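Local structure of C3-degrading proteinase (CppA protein) (Streptococcus pneumoniae, 3E0R) at residues 7-12 with 199-204; 210-215 with 227-232; 46-51 with 149-154. The protein probably degrades complement component C3 as a proteinase, and is built from two regions related to the glyoxalase superfamily. All coordinates share one frame; numbering follows the deposited sequence.

Contact 1 (7-12 with 199-204); sequences NQIVRI and LKFLVN
Ile9 pairs with Val203, Arg11 with Leu202 and Ile12 with Phe201 as the two antiparallel strands run side by side, but the register slips by one residue midway, where Val10 and Arg11 both face Leu202 in a classic beta bulge. The carbonyl oxygen of Leu202 takes a firm bond from Val10 N (2.7 Å) and a weak one from Arg11 N (3.4 Å), while Leu202 N returns a bond to Arg11 O. At the end of the ladder Asn204 N donates to Gln8 O at 2.9 Å. In the Asn204 side chain, CG set between its own backbone N and carbonyl carbon (chi1 61°) places OD1 beside Gln8 N, at a spacing so short and an angle so bent that the bond is weak and doubtful.

Ile9 and Ile12 each lie alongside Phe201 on one face. Phe201 CD1 touches Ile9 CD1 at 3.7 Å and Ile12 CG1 at 4.0 Å, both approaching the ring obliquely. On the other face, Leu202 CD1 sits over the flat of the Arg11 guanidinium, 3.5 Å from Arg11 NH1, and Arg11 NE is fixed by the carbonyl of Glu53.

This antiparallel pairing joins strands 9-18 and 196-203 in the middle of the eight-stranded sheet. Strand 238-243 flanks the latter, stacking Phe241 on Phe201, and Asn7 reaches helix 208-214.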
ATOM      1  N   ASN A   7       6.007 -13.823 -16.478  1.00 40.00           N
ATOM      2  CA  ASN A   7       5.331 -12.662 -15.850  1.00 37.67           C
ATOM      3  C   ASN A   7       4.343 -13.021 -14.711  1.00 36.28           C
ATOM      4  O   ASN A   7       3.448 -12.246 -14.424  1.00 36.20           O
ATOM      5  CB  ASN A   7       4.619 -11.737 -16.891  1.00 37.02           C
ATOM      6  CG  ASN A   7       5.581 -10.882 -17.725  1.00 32.62           C
ATOM      7  OD1 ASN A   7       6.609 -10.427 -17.251  1.00 28.35           O
ATOM      8  ND2 ASN A   7       5.206 -10.620 -18.951  1.00 26.87           N
ATOM      9  N   GLN A   8       4.508 -14.169 -14.060  1.00 34.75           N
ATOM     10  CA  GLN A   8       3.696 -14.525 -12.882  1.00 33.84           C
ATOM     11  C   GLN A   8       4.061 -13.682 -11.638  1.00 31.94           C
ATOM     12  O   GLN A   8       5.226 -13.579 -11.249  1.00 29.70           O
ATOM     13  CB  GLN A   8       3.821 -16.035 -12.554  1.00 34.15           C
ATOM     14  CG  GLN A   8       2.884 -16.541 -11.443  1.00 36.00           C
ATOM     15  CD  GLN A   8       1.421 -16.741 -11.920  1.00 40.16           C
ATOM     16  OE1 GLN A   8       0.834 -17.820 -11.732  1.00 39.99           O
ATOM     17  NE2 GLN A   8       0.844 -15.703 -12.552  1.00 41.03           N
ATOM     18  N   ILE A   9       3.026 -13.138 -11.000  1.00 30.88           N
ATOM     19  CA  ILE A   9       3.159 -12.151  -9.945  1.00 30.28           C
ATOM     20  C   ILE A   9       3.490 -12.852  -8.632  1.00 28.87           C
ATOM     21  O   ILE A   9       2.759 -13.728  -8.160  1.00 29.00           O
ATOM     22  CB  ILE A   9       1.910 -11.257  -9.862  1.00 30.40           C
ATOM     23  CG1 ILE A   9       1.698 -10.566 -11.232  1.00 30.37           C
ATOM     24  CG2 ILE A   9       2.029 -10.241  -8.689  1.00 29.57           C
ATOM     25  CD1 ILE A   9       0.528  -9.615 -11.286  1.00 30.98           C
ATOM     26  N   VAL A  10       4.660 -12.494  -8.105  1.00 26.58           N
ATOM     27  CA  VAL A  10       5.170 -12.987  -6.848  1.00 24.89           C
ATOM     28  C   VAL A  10       4.795 -12.022  -5.673  1.00 23.95           C
ATOM     29  O   VAL A  10       4.378 -12.477  -4.613  1.00 22.13           O
ATOM     30  CB  VAL A  10       6.726 -13.165  -6.961  1.00 25.95           C
ATOM     31  CG1 VAL A  10       7.391 -13.188  -5.586  1.00 26.13           C
ATOM     32  CG2 VAL A  10       7.036 -14.417  -7.763  1.00 23.22           C
ATOM     33  N   ARG A  11       4.911 -10.707  -5.900  1.00 22.25           N
ATOM     34  CA  ARG A  11       4.533  -9.710  -4.925  1.00 22.27           C
ATOM     35  C   ARG A  11       4.190  -8.371  -5.581  1.00 20.52           C
ATOM     36  O   ARG A  11       4.781  -7.997  -6.552  1.00 18.73           O
ATOM     37  CB  ARG A  11       5.676  -9.507  -3.946  1.00 22.21           C
ATOM     38  CG  ARG A  11       5.267  -8.755  -2.664  1.00 25.17           C
ATOM     39  CD  ARG A  11       6.232  -9.101  -1.488  1.00 26.92           C
ATOM     40  NE  ARG A  11       7.496  -8.400  -1.614  1.00 30.89           N
ATOM     41  CZ  ARG A  11       8.673  -8.942  -1.991  1.00 31.64           C
ATOM     42  NH1 ARG A  11       9.738  -8.131  -2.056  1.00 32.18           N
ATOM     43  NH2 ARG A  11       8.817 -10.244  -2.271  1.00 29.91           N
ATOM     44  N   ILE A  12       3.217  -7.655  -5.016  1.00 19.98           N
ATOM     45  CA  ILE A  12       2.857  -6.300  -5.446  1.00 19.18           C
ATOM     46  C   ILE A  12       3.247  -5.319  -4.357  1.00 18.75           C
ATOM     47  O   ILE A  12       2.865  -5.490  -3.162  1.00 19.27           O
ATOM     48  CB  ILE A  12       1.351  -6.175  -5.814  1.00 18.94           C
ATOM     49  CG1 ILE A  12       0.927  -7.336  -6.752  1.00 20.09           C
ATOM     50  CG2 ILE A  12       1.065  -4.800  -6.481  1.00 20.38           C
ATOM     51  CD1 ILE A  12      -0.557  -7.339  -7.139  1.00 18.10           C
ATOM     52  N   LEU A 199       2.455   1.012  -8.638  1.00 15.93           N
ATOM     53  CA  LEU A 199       2.422  -0.390  -8.194  1.00 15.50           C
ATOM     54  C   LEU A 199       3.631  -1.087  -8.828  1.00 15.17           C
ATOM     55  O   LEU A 199       3.833  -0.971 -10.027  1.00 15.53           O
ATOM     56  CB  LEU A 199       1.113  -1.030  -8.642  1.00 14.54           C
ATOM     57  CG  LEU A 199      -0.110  -0.421  -7.942  1.00 14.49           C
ATOM     58  CD1 LEU A 199      -1.419  -0.590  -8.685  1.00 10.35           C
ATOM     59  CD2 LEU A 199      -0.221  -1.032  -6.556  1.00 14.77           C
ATOM     60  N   LYS A 200       4.468  -1.741  -8.032  1.00 14.95           N
ATOM     61  CA  LYS A 200       5.545  -2.546  -8.580  1.00 14.86           C
ATOM     62  C   LYS A 200       5.209  -4.028  -8.512  1.00 14.89           C
ATOM     63  O   LYS A 200       4.794  -4.520  -7.479  1.00 15.22           O
ATOM     64  CB  LYS A 200       6.834  -2.289  -7.831  1.00 15.49           C
ATOM     65  CG  LYS A 200       8.004  -2.969  -8.460  1.00 16.97           C
ATOM     66  CD  LYS A 200       9.143  -3.197  -7.579  1.00 20.94           C
ATOM     67  CE  LYS A 200      10.114  -2.077  -7.643  1.00 26.73           C
ATOM     68  NZ  LYS A 200       9.745  -1.080  -8.658  1.00 28.24           N
ATOM     69  N   PHE A 201       5.369  -4.731  -9.629  1.00 14.84           N
ATOM     70  CA  PHE A 201       5.092  -6.147  -9.711  1.00 15.27           C
ATOM     71  C   PHE A 201       6.402  -6.912  -9.834  1.00 14.85           C
ATOM     72  O   PHE A 201       7.143  -6.754 -10.815  1.00 14.20           O
ATOM     73  CB  PHE A 201       4.180  -6.444 -10.907  1.00 15.40           C
ATOM     74  CG  PHE A 201       2.929  -5.639 -10.901  1.00 15.63           C
ATOM     75  CD1 PHE A 201       1.741  -6.186 -10.486  1.00 18.77           C
ATOM     76  CD2 PHE A 201       2.937  -4.326 -11.333  1.00 17.30           C
ATOM     77  CE1 PHE A 201       0.596  -5.429 -10.464  1.00 17.13           C
ATOM     78  CE2 PHE A 201       1.818  -3.588 -11.339  1.00 18.82           C
ATOM     79  CZ  PHE A 201       0.632  -4.134 -10.866  1.00 16.94           C
ATOM     80  N   LEU A 202       6.701  -7.702  -8.817  1.00 14.77           N
ATOM     81  CA  LEU A 202       7.794  -8.639  -8.885  1.00 15.78           C
ATOM     82  C   LEU A 202       7.259  -9.961  -9.456  1.00 16.35           C
ATOM     83  O   LEU A 202       6.253 -10.496  -8.977  1.00 18.12           O
ATOM     84  CB  LEU A 202       8.425  -8.827  -7.516  1.00 15.72           C
ATOM     85  CG  LEU A 202       9.038  -7.615  -6.815  1.00 16.09           C
ATOM     86  CD1 LEU A 202       9.831  -8.102  -5.598  1.00 16.24           C
ATOM     87  CD2 LEU A 202       9.960  -6.821  -7.715  1.00 12.56           C
ATOM     88  N   VAL A 203       7.934 -10.470 -10.477  1.00 16.64           N
ATOM     89  CA  VAL A 203       7.450 -11.568 -11.337  1.00 17.17           C
ATOM     90  C   VAL A 203       8.512 -12.645 -11.393  1.00 17.64           C
ATOM     91  O   VAL A 203       9.689 -12.346 -11.181  1.00 17.46           O
ATOM     92  CB  VAL A 203       7.091 -11.113 -12.818  1.00 17.00           C
ATOM     93  CG1 VAL A 203       5.905 -10.180 -12.833  1.00 14.92           C
ATOM     94  CG2 VAL A 203       8.278 -10.445 -13.518  1.00 16.11           C
ATOM     95  N   ASN A 204       8.063 -13.887 -11.601  1.00 18.42           N
ATOM     96  CA  ASN A 204       8.911 -15.076 -11.754  1.00 20.62           C
ATOM     97  C   ASN A 204      10.005 -14.915 -12.851  1.00 21.33           C
ATOM     98  O   ASN A 204      11.201 -15.089 -12.598  1.00 21.23           O
ATOM     99  CB  ASN A 204       8.021 -16.326 -12.066  1.00 21.13           C
ATOM    100  CG  ASN A 204       7.225 -16.159 -13.407  1.00 24.59           C
ATOM    101  OD1 ASN A 204       6.880 -15.008 -13.786  1.00 23.50           O
ATOM    102  ND2 ASN A 204       7.010 -17.277 -14.161  1.00 26.33           N
TER

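Contact 2 (210-215 with 227-232); sequences SLRQKF and KFFLGK
Apolar contact between Leu211 and Phe229 dominates the meeting of helix 208-214 with strand 228-232, and its chief element is a CH-pi interaction. Leu211 CB stands almost exactly on the normal of the Phe229 ring, 3.7 Å from its centroid and only 3° off axis. The two side chains run antiparallel past one another, which carries Leu211 CD1 back to Phe229 CB at 3.8 Å. Phe229 can reach this far because its CG is anti to the backbone N (chi1 177°), extending the ring from the strand to the helix backbone, where Phe229 CZ lies 3.6 Å from Leu211 O.

Aromatic contact comes second. The Phe215 and Phe229 rings meet obliquely, with planes at 34° and centroids 5.4 Å apart; Phe215 CD2 comes to 3.4 Å from Phe229 CE2.

Backbone atoms of the strand also meet Phe215. Gly231 CA lies over one face of its ring, and Lys232 O approaches Phe215 CD1 obliquely at 4.0 Å. At the margin, the aliphatic CG of Arg212 passes Phe229 CE1 at 4.1 Å, while its NE bonds to the hydroxyl of Tyr220.

The helix thus packs across one face of the eight-stranded sheet near its end. Strand 238-243 adds Phe241 against Leu211 and Leu239 against Phe215, and Tyr220 of strand 220-221 meets both phenylalanines.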
ATOM      1  N   SER A 210       5.277  -9.566 -24.010  1.00 13.72           N
ATOM      2  CA  SER A 210       3.848  -9.642 -23.632  1.00 14.69           C
ATOM      3  C   SER A 210       3.443  -8.286 -23.125  1.00 16.02           C
ATOM      4  O   SER A 210       2.357  -7.841 -23.410  1.00 16.90           O
ATOM      5  CB  SER A 210       3.511 -10.673 -22.534  1.00 14.60           C
ATOM      6  OG  SER A 210       4.198 -11.898 -22.658  1.00 15.25           O
ATOM      7  N   LEU A 211       4.332  -7.630 -22.383  1.00 17.96           N
ATOM      8  CA  LEU A 211       4.047  -6.337 -21.774  1.00 18.52           C
ATOM      9  C   LEU A 211       3.909  -5.202 -22.786  1.00 19.21           C
ATOM     10  O   LEU A 211       2.985  -4.371 -22.695  1.00 19.86           O
ATOM     11  CB  LEU A 211       5.098  -6.040 -20.712  1.00 18.30           C
ATOM     12  CG  LEU A 211       5.057  -6.992 -19.501  1.00 14.87           C
ATOM     13  CD1 LEU A 211       6.341  -6.840 -18.638  1.00  9.39           C
ATOM     14  CD2 LEU A 211       3.761  -6.784 -18.694  1.00 12.75           C
ATOM     15  N   ARG A 212       4.774  -5.224 -23.787  1.00 20.19           N
ATOM     16  CA  ARG A 212       4.722  -4.296 -24.938  1.00 20.14           C
ATOM     17  C   ARG A 212       3.381  -4.416 -25.670  1.00 21.20           C
ATOM     18  O   ARG A 212       2.673  -3.437 -25.925  1.00 22.56           O
ATOM     19  CB  ARG A 212       5.892  -4.594 -25.901  1.00 19.62           C
ATOM     20  CG  ARG A 212       7.174  -3.935 -25.483  1.00 18.74           C
ATOM     21  CD  ARG A 212       8.271  -4.227 -26.442  1.00 18.71           C
ATOM     22  NE  ARG A 212       8.047  -3.538 -27.713  1.00 17.83           N
ATOM     23  CZ  ARG A 212       8.114  -4.082 -28.919  1.00 11.65           C
ATOM     24  NH1 ARG A 212       8.436  -5.339 -29.071  1.00 11.58           N
ATOM     25  NH2 ARG A 212       7.859  -3.341 -29.984  1.00 15.95           N
ATOM     26  N   GLN A 213       3.004  -5.644 -25.944  1.00 21.78           N
ATOM     27  CA  GLN A 213       1.657  -5.954 -26.460  1.00 22.61           C
ATOM     28  C   GLN A 213       0.506  -5.468 -25.601  1.00 22.32           C
ATOM     29  O   GLN A 213      -0.407  -4.831 -26.104  1.00 22.95           O
ATOM     30  CB  GLN A 213       1.550  -7.445 -26.662  1.00 22.06           C
ATOM     31  CG  GLN A 213       0.250  -7.895 -27.173  1.00 24.02           C
ATOM     32  CD  GLN A 213       0.283  -9.343 -27.615  1.00 25.90           C
ATOM     33  OE1 GLN A 213      -0.770  -9.906 -27.929  1.00 31.68           O
ATOM     34  NE2 GLN A 213       1.501  -9.960 -27.659  1.00 26.80           N
ATOM     35  N   LYS A 214       0.527  -5.797 -24.313  1.00 23.10           N
ATOM     36  CA  LYS A 214      -0.465  -5.292 -23.320  1.00 23.01           C
ATOM     37  C   LYS A 214      -0.683  -3.760 -23.321  1.00 22.38           C
ATOM     38  O   LYS A 214      -1.814  -3.282 -23.426  1.00 23.13           O
ATOM     39  CB  LYS A 214      -0.051  -5.765 -21.921  1.00 23.20           C
ATOM     40  CG  LYS A 214      -1.143  -5.624 -20.841  1.00 23.13           C
ATOM     41  CD  LYS A 214      -0.722  -6.382 -19.567  1.00 24.41           C
ATOM     42  CE  LYS A 214      -1.458  -5.893 -18.332  1.00 26.90           C
ATOM     43  NZ  LYS A 214      -2.904  -6.287 -18.409  1.00 29.22           N
ATOM     44  N   PHE A 215       0.412  -3.018 -23.263  1.00 22.70           N
ATOM     45  CA  PHE A 215       0.428  -1.544 -23.162  1.00 23.64           C
ATOM     46  C   PHE A 215       0.655  -0.805 -24.468  1.00 24.10           C
ATOM     47  O   PHE A 215       0.929   0.377 -24.455  1.00 23.93           O
ATOM     48  CB  PHE A 215       1.532  -1.128 -22.182  1.00 23.14           C
ATOM     49  CG  PHE A 215       1.284  -1.601 -20.828  1.00 21.91           C
ATOM     50  CD1 PHE A 215       0.384  -0.922 -20.021  1.00 19.39           C
ATOM     51  CD2 PHE A 215       1.865  -2.778 -20.382  1.00 19.81           C
ATOM     52  CE1 PHE A 215       0.119  -1.375 -18.760  1.00 21.19           C
ATOM     53  CE2 PHE A 215       1.623  -3.240 -19.132  1.00 20.81           C
ATOM     54  CZ  PHE A 215       0.736  -2.547 -18.300  1.00 22.26           C
ATOM     55  N   LYS A 227      15.991  -4.386 -17.561  1.00 19.72           N
ATOM     56  CA  LYS A 227      15.762  -5.007 -16.244  1.00 19.78           C
ATOM     57  C   LYS A 227      14.377  -4.808 -15.739  1.00 18.61           C
ATOM     58  O   LYS A 227      13.965  -5.471 -14.795  1.00 18.45           O
ATOM     59  CB  LYS A 227      16.742  -4.513 -15.179  1.00 20.32           C
ATOM     60  CG  LYS A 227      18.139  -5.057 -15.368  1.00 21.70           C
ATOM     61  CD  LYS A 227      19.156  -4.289 -14.558  1.00 22.59           C
ATOM     62  CE  LYS A 227      20.592  -4.750 -14.896  1.00 24.98           C
ATOM     63  NZ  LYS A 227      21.627  -3.788 -14.361  1.00 27.09           N
ATOM     64  N   PHE A 228      13.642  -3.904 -16.367  1.00 19.04           N
ATOM     65  CA  PHE A 228      12.225  -3.767 -16.051  1.00 18.97           C
ATOM     66  C   PHE A 228      11.464  -3.153 -17.201  1.00 19.04           C
ATOM     67  O   PHE A 228      12.031  -2.688 -18.216  1.00 20.93           O
ATOM     68  CB  PHE A 228      12.031  -2.965 -14.723  1.00 18.74           C
ATOM     69  CG  PHE A 228      12.535  -1.553 -14.804  1.00 17.27           C
ATOM     70  CD1 PHE A 228      11.706  -0.534 -15.226  1.00 18.29           C
ATOM     71  CD2 PHE A 228      13.835  -1.255 -14.496  1.00 16.22           C
ATOM     72  CE1 PHE A 228      12.185   0.769 -15.358  1.00 18.78           C
ATOM     73  CE2 PHE A 228      14.313   0.042 -14.610  1.00 17.21           C
ATOM     74  CZ  PHE A 228      13.500   1.044 -15.028  1.00 17.30           C
ATOM     75  N   PHE A 229      10.155  -3.147 -17.006  1.00 18.81           N
ATOM     76  CA  PHE A 229       9.197  -2.551 -17.914  1.00 18.05           C
ATOM     77  C   PHE A 229       8.336  -1.648 -17.049  1.00 18.02           C
ATOM     78  O   PHE A 229       7.836  -2.058 -15.989  1.00 17.65           O
ATOM     79  CB  PHE A 229       8.374  -3.662 -18.613  1.00 18.18           C
ATOM     80  CG  PHE A 229       7.296  -3.135 -19.527  1.00 18.15           C
ATOM     81  CD1 PHE A 229       7.522  -3.015 -20.883  1.00 15.90           C
ATOM     82  CD2 PHE A 229       6.089  -2.700 -19.004  1.00 14.30           C
ATOM     83  CE1 PHE A 229       6.539  -2.503 -21.690  1.00 18.04           C
ATOM     84  CE2 PHE A 229       5.123  -2.224 -19.816  1.00 14.46           C
ATOM     85  CZ  PHE A 229       5.335  -2.094 -21.144  1.00 14.37           C
ATOM     86  N   LEU A 230       8.266  -0.387 -17.447  1.00 17.74           N
ATOM     87  CA  LEU A 230       7.408   0.584 -16.810  1.00 17.22           C
ATOM     88  C   LEU A 230       6.274   1.005 -17.757  1.00 17.96           C
ATOM     89  O   LEU A 230       6.498   1.644 -18.808  1.00 17.42           O
ATOM     90  CB  LEU A 230       8.234   1.807 -16.400  1.00 18.00           C
ATOM     91  CG  LEU A 230       7.592   3.036 -15.745  1.00 17.31           C
ATOM     92  CD1 LEU A 230       6.808   2.660 -14.482  1.00 17.20           C
ATOM     93  CD2 LEU A 230       8.703   4.106 -15.460  1.00 14.72           C
ATOM     94  N   GLY A 231       5.051   0.629 -17.377  1.00 17.93           N
ATOM     95  CA  GLY A 231       3.832   1.053 -18.051  1.00 16.97           C
ATOM     96  C   GLY A 231       3.035   1.981 -17.162  1.00 17.23           C
ATOM     97  O   GLY A 231       3.417   2.307 -16.029  1.00 16.30           O
ATOM     98  N   LYS A 232       1.899   2.400 -17.675  1.00 17.91           N
ATOM     99  CA  LYS A 232       1.066   3.384 -16.999  1.00 18.81           C
ATOM    100  C   LYS A 232      -0.374   2.957 -17.193  1.00 17.90           C
ATOM    101  O   LYS A 232      -0.756   2.550 -18.287  1.00 17.98           O
ATOM    102  CB  LYS A 232       1.282   4.764 -17.612  1.00 18.82           C
ATOM    103  CG  LYS A 232       0.883   5.914 -16.713  1.00 20.00           C
ATOM    104  CD  LYS A 232       1.405   7.200 -17.322  1.00 20.92           C
ATOM    105  CE  LYS A 232       1.531   8.284 -16.325  1.00 23.29           C
ATOM    106  NZ  LYS A 232       2.671   9.211 -16.655  1.00 27.05           N
TER

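Contact 3 (46-51 with 149-154); sequences LGDQTG and SKFEIS
A polar junction between a beta turn and the start of a strand links Asp48 to Phe151, bringing together the N-terminal and C-terminal family regions where the eight-stranded and seven-stranded sheets, each built from both regions, approach each other. Asp48 is the pivot. Its CG occupies the position between backbone N and carbonyl carbon (chi1 58°), which lets the two carboxylate oxygens serve different parts of the chain. Asp48 OD2 accepts a nearly straight bond from Phe151 N (2.9 Å, 171° at the hydrogen), met on the anti side and somewhat out of the carboxylate plane. OD1 turns to its own segment: Thr50 OG1 donates to Asp48 OD1 on the syn side, and Thr50 N, from above the plane, closes an Asx turn with the same Asp48 OD1 at 2.9 Å. This side-chain turn overlies a type I beta turn from Asp48 to Gly51. Lys54 forms a salt bridge with OD2 and also bonds to Phe151 O, probably helping to keep the buried carboxylate charged.

A second bond across the junction runs from Gln49 N to Ser149 O at 3.1 Å, the donor tilted well out of the carbonyl plane. Gln49 CG also lies close to that oxygen. The Phe151 ring has Gly47 O at its edge, 3.4 Å from Phe151 CE2, and Asp48 OD2 above one face toward the rim, while Asp48 CB rests 3.6 Å from Phe151 CE2.

Strand 43-47 leads into the turn and strand 53-59 leaves after it, whereas strand 151-159 runs beside strand 74-81 in the seven-stranded sheet, with Phe151 set against Val79.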
ATOM      1  N   LEU A  46       9.952   0.293   2.976  1.00 20.47           N
ATOM      2  CA  LEU A  46       9.409  -0.315   4.192  1.00 19.41           C
ATOM      3  C   LEU A  46       9.045  -1.807   4.006  1.00 19.51           C
ATOM      4  O   LEU A  46       8.582  -2.239   2.961  1.00 18.47           O
ATOM      5  CB  LEU A  46       8.167   0.452   4.712  1.00 18.79           C
ATOM      6  CG  LEU A  46       8.321   1.966   4.983  1.00 16.86           C
ATOM      7  CD1 LEU A  46       6.954   2.645   4.870  1.00 11.60           C
ATOM      8  CD2 LEU A  46       8.993   2.155   6.374  1.00 14.58           C
ATOM      9  N   GLY A  47       9.227  -2.561   5.087  1.00 19.40           N
ATOM     10  CA  GLY A  47       8.928  -3.983   5.112  1.00 19.81           C
ATOM     11  C   GLY A  47       8.862  -4.463   6.554  1.00 19.01           C
ATOM     12  O   GLY A  47       8.494  -3.716   7.398  1.00 18.21           O
ATOM     13  N   ASP A  48       9.227  -5.714   6.798  1.00 19.91           N
ATOM     14  CA  ASP A  48       9.134  -6.342   8.131  1.00 19.96           C
ATOM     15  C   ASP A  48      10.447  -7.059   8.425  1.00 19.58           C
ATOM     16  O   ASP A  48      11.505  -6.688   7.876  1.00 20.90           O
ATOM     17  CB  ASP A  48       7.866  -7.257   8.238  1.00 19.99           C
ATOM     18  CG  ASP A  48       7.831  -8.382   7.175  1.00 20.40           C
ATOM     19  OD1 ASP A  48       8.908  -8.755   6.686  1.00 20.90           O
ATOM     20  OD2 ASP A  48       6.732  -8.873   6.823  1.00 15.92           O
ATOM     21  N   GLN A  49      10.427  -8.061   9.289  1.00 19.38           N
ATOM     22  CA  GLN A  49      11.665  -8.699   9.685  1.00 19.32           C
ATOM     23  C   GLN A  49      12.072  -9.742   8.724  1.00 18.04           C
ATOM     24  O   GLN A  49      13.116 -10.297   8.894  1.00 18.48           O
ATOM     25  CB  GLN A  49      11.592  -9.403  11.011  1.00 20.56           C
ATOM     26  CG  GLN A  49      10.640  -8.845  11.959  1.00 24.76           C
ATOM     27  CD  GLN A  49      11.284  -7.976  13.002  1.00 29.00           C
ATOM     28  OE1 GLN A  49      12.195  -7.156  12.677  1.00 31.74           O
ATOM     29  NE2 GLN A  49      10.787  -8.099  14.266  1.00 20.35           N
ATOM     30  N   THR A  50      11.265 -10.035   7.722  1.00 18.02           N
ATOM     31  CA  THR A  50      11.722 -10.878   6.590  1.00 17.01           C
ATOM     32  C   THR A  50      12.783 -10.148   5.761  1.00 17.10           C
ATOM     33  O   THR A  50      13.618 -10.758   5.072  1.00 16.24           O
ATOM     34  CB  THR A  50      10.553 -11.289   5.706  1.00 17.27           C
ATOM     35  OG1 THR A  50      10.099 -10.147   4.962  1.00 14.17           O
ATOM     36  CG2 THR A  50       9.433 -11.893   6.562  1.00 14.05           C
ATOM     37  N   GLY A  51      12.749  -8.826   5.853  1.00 17.11           N
ATOM     38  CA  GLY A  51      13.737  -8.007   5.207  1.00 16.99           C
ATOM     39  C   GLY A  51      13.316  -7.696   3.807  1.00 17.48           C
ATOM     40  O   GLY A  51      14.095  -7.137   3.059  1.00 18.35           O
ATOM     41  N   SER A 149       6.713  -8.531  13.102  1.00 31.02           N
ATOM     42  CA  SER A 149       7.635  -9.557  12.608  1.00 28.96           C
ATOM     43  C   SER A 149       7.375  -9.962  11.154  1.00 27.43           C
ATOM     44  O   SER A 149       8.308  -9.977  10.363  1.00 27.18           O
ATOM     45  CB  SER A 149       7.662 -10.783  13.517  1.00 29.45           C
ATOM     46  OG  SER A 149       6.524 -11.589  13.285  1.00 32.80           O
ATOM     47  N   LYS A 150       6.107 -10.280  10.842  1.00 25.67           N
ATOM     48  CA  LYS A 150       5.610 -10.587   9.487  1.00 24.23           C
ATOM     49  C   LYS A 150       4.213  -9.962   9.206  1.00 22.56           C
ATOM     50  O   LYS A 150       3.264 -10.088   9.973  1.00 21.20           O
ATOM     51  CB  LYS A 150       5.628 -12.092   9.216  1.00 23.73           C
ATOM     52  CG  LYS A 150       4.587 -12.661   8.223  1.00 24.30           C
ATOM     53  CD  LYS A 150       4.823 -12.320   6.765  1.00 23.99           C
ATOM     54  CE  LYS A 150       4.129 -13.265   5.786  1.00 24.07           C
ATOM     55  NZ  LYS A 150       2.658 -13.133   5.727  1.00 25.03           N
ATOM     56  N   PHE A 151       4.128  -9.280   8.072  1.00 21.45           N
ATOM     57  CA  PHE A 151       2.863  -8.782   7.528  1.00 21.20           C
ATOM     58  C   PHE A 151       2.871  -8.840   5.983  1.00 21.10           C
ATOM     59  O   PHE A 151       3.919  -8.964   5.339  1.00 20.17           O
ATOM     60  CB  PHE A 151       2.505  -7.360   8.069  1.00 19.87           C
ATOM     61  CG  PHE A 151       3.384  -6.247   7.548  1.00 18.95           C
ATOM     62  CD1 PHE A 151       3.132  -5.649   6.319  1.00 21.14           C
ATOM     63  CD2 PHE A 151       4.462  -5.785   8.277  1.00 21.87           C
ATOM     64  CE1 PHE A 151       3.938  -4.662   5.816  1.00 16.96           C
ATOM     65  CE2 PHE A 151       5.295  -4.780   7.780  1.00 18.60           C
ATOM     66  CZ  PHE A 151       5.034  -4.233   6.554  1.00 19.37           C
ATOM     67  N   GLU A 152       1.663  -8.706   5.414  1.00 22.00           N
ATOM     68  CA  GLU A 152       1.395  -8.820   3.986  1.00 21.40           C
ATOM     69  C   GLU A 152       0.529  -7.617   3.676  1.00 20.79           C
ATOM     70  O   GLU A 152      -0.438  -7.357   4.377  1.00 21.44           O
ATOM     71  CB  GLU A 152       0.633 -10.131   3.702  1.00 22.11           C
ATOM     72  CG  GLU A 152       1.014 -10.871   2.471  1.00 27.28           C
ATOM     73  CD  GLU A 152       1.617 -12.313   2.742  1.00 37.51           C
ATOM     74  OE1 GLU A 152       0.799 -13.268   2.943  1.00 39.26           O
ATOM     75  OE2 GLU A 152       2.892 -12.497   2.714  1.00 39.38           O
ATOM     76  N   ILE A 153       0.872  -6.895   2.615  1.00 20.14           N
ATOM     77  CA  ILE A 153       0.128  -5.737   2.150  1.00 20.00           C
ATOM     78  C   ILE A 153      -0.862  -6.175   1.103  1.00 20.34           C
ATOM     79  O   ILE A 153      -0.554  -6.933   0.204  1.00 19.81           O
ATOM     80  CB  ILE A 153       1.044  -4.647   1.509  1.00 19.62           C
ATOM     81  CG1 ILE A 153       2.043  -4.117   2.518  1.00 17.84           C
ATOM     82  CG2 ILE A 153       0.240  -3.444   0.868  1.00 19.13           C
ATOM     83  CD1 ILE A 153       1.536  -3.572   3.680  1.00 16.07           C
ATOM     84  N   SER A 154      -2.079  -5.693   1.218  1.00 21.29           N
ATOM     85  CA  SER A 154      -2.960  -5.696   0.051  1.00 21.15           C
ATOM     86  C   SER A 154      -3.625  -4.336   0.029  1.00 21.32           C
ATOM     87  O   SER A 154      -3.303  -3.464   0.860  1.00 20.17           O
ATOM     88  CB  SER A 154      -3.938  -6.869   0.125  1.00 21.67           C
ATOM     89  OG  SER A 154      -4.749  -6.821   1.264  1.00 21.96           O
TER

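How the contacts relate
All three contacts reach the eight-stranded sheet, but each uses it differently. Contact 1 is a strand pairing within it, partly buried, its ladder of backbone bonds flanked by apolar side chains. Contact 2 is the most buried of the three and relies on rings and aliphatic carbons to seat a helix on the sheet. Contact 3, also partly buried, depends on a carboxylate and main-chain amides to tie a turn of this sheet to the seven-stranded one. Contacts 1 and 2 are neighbours, touching through Asn7 and the helix that follows strand 196-203, whereas the centres of contacts 2 and 3 lie about 27 Å apart.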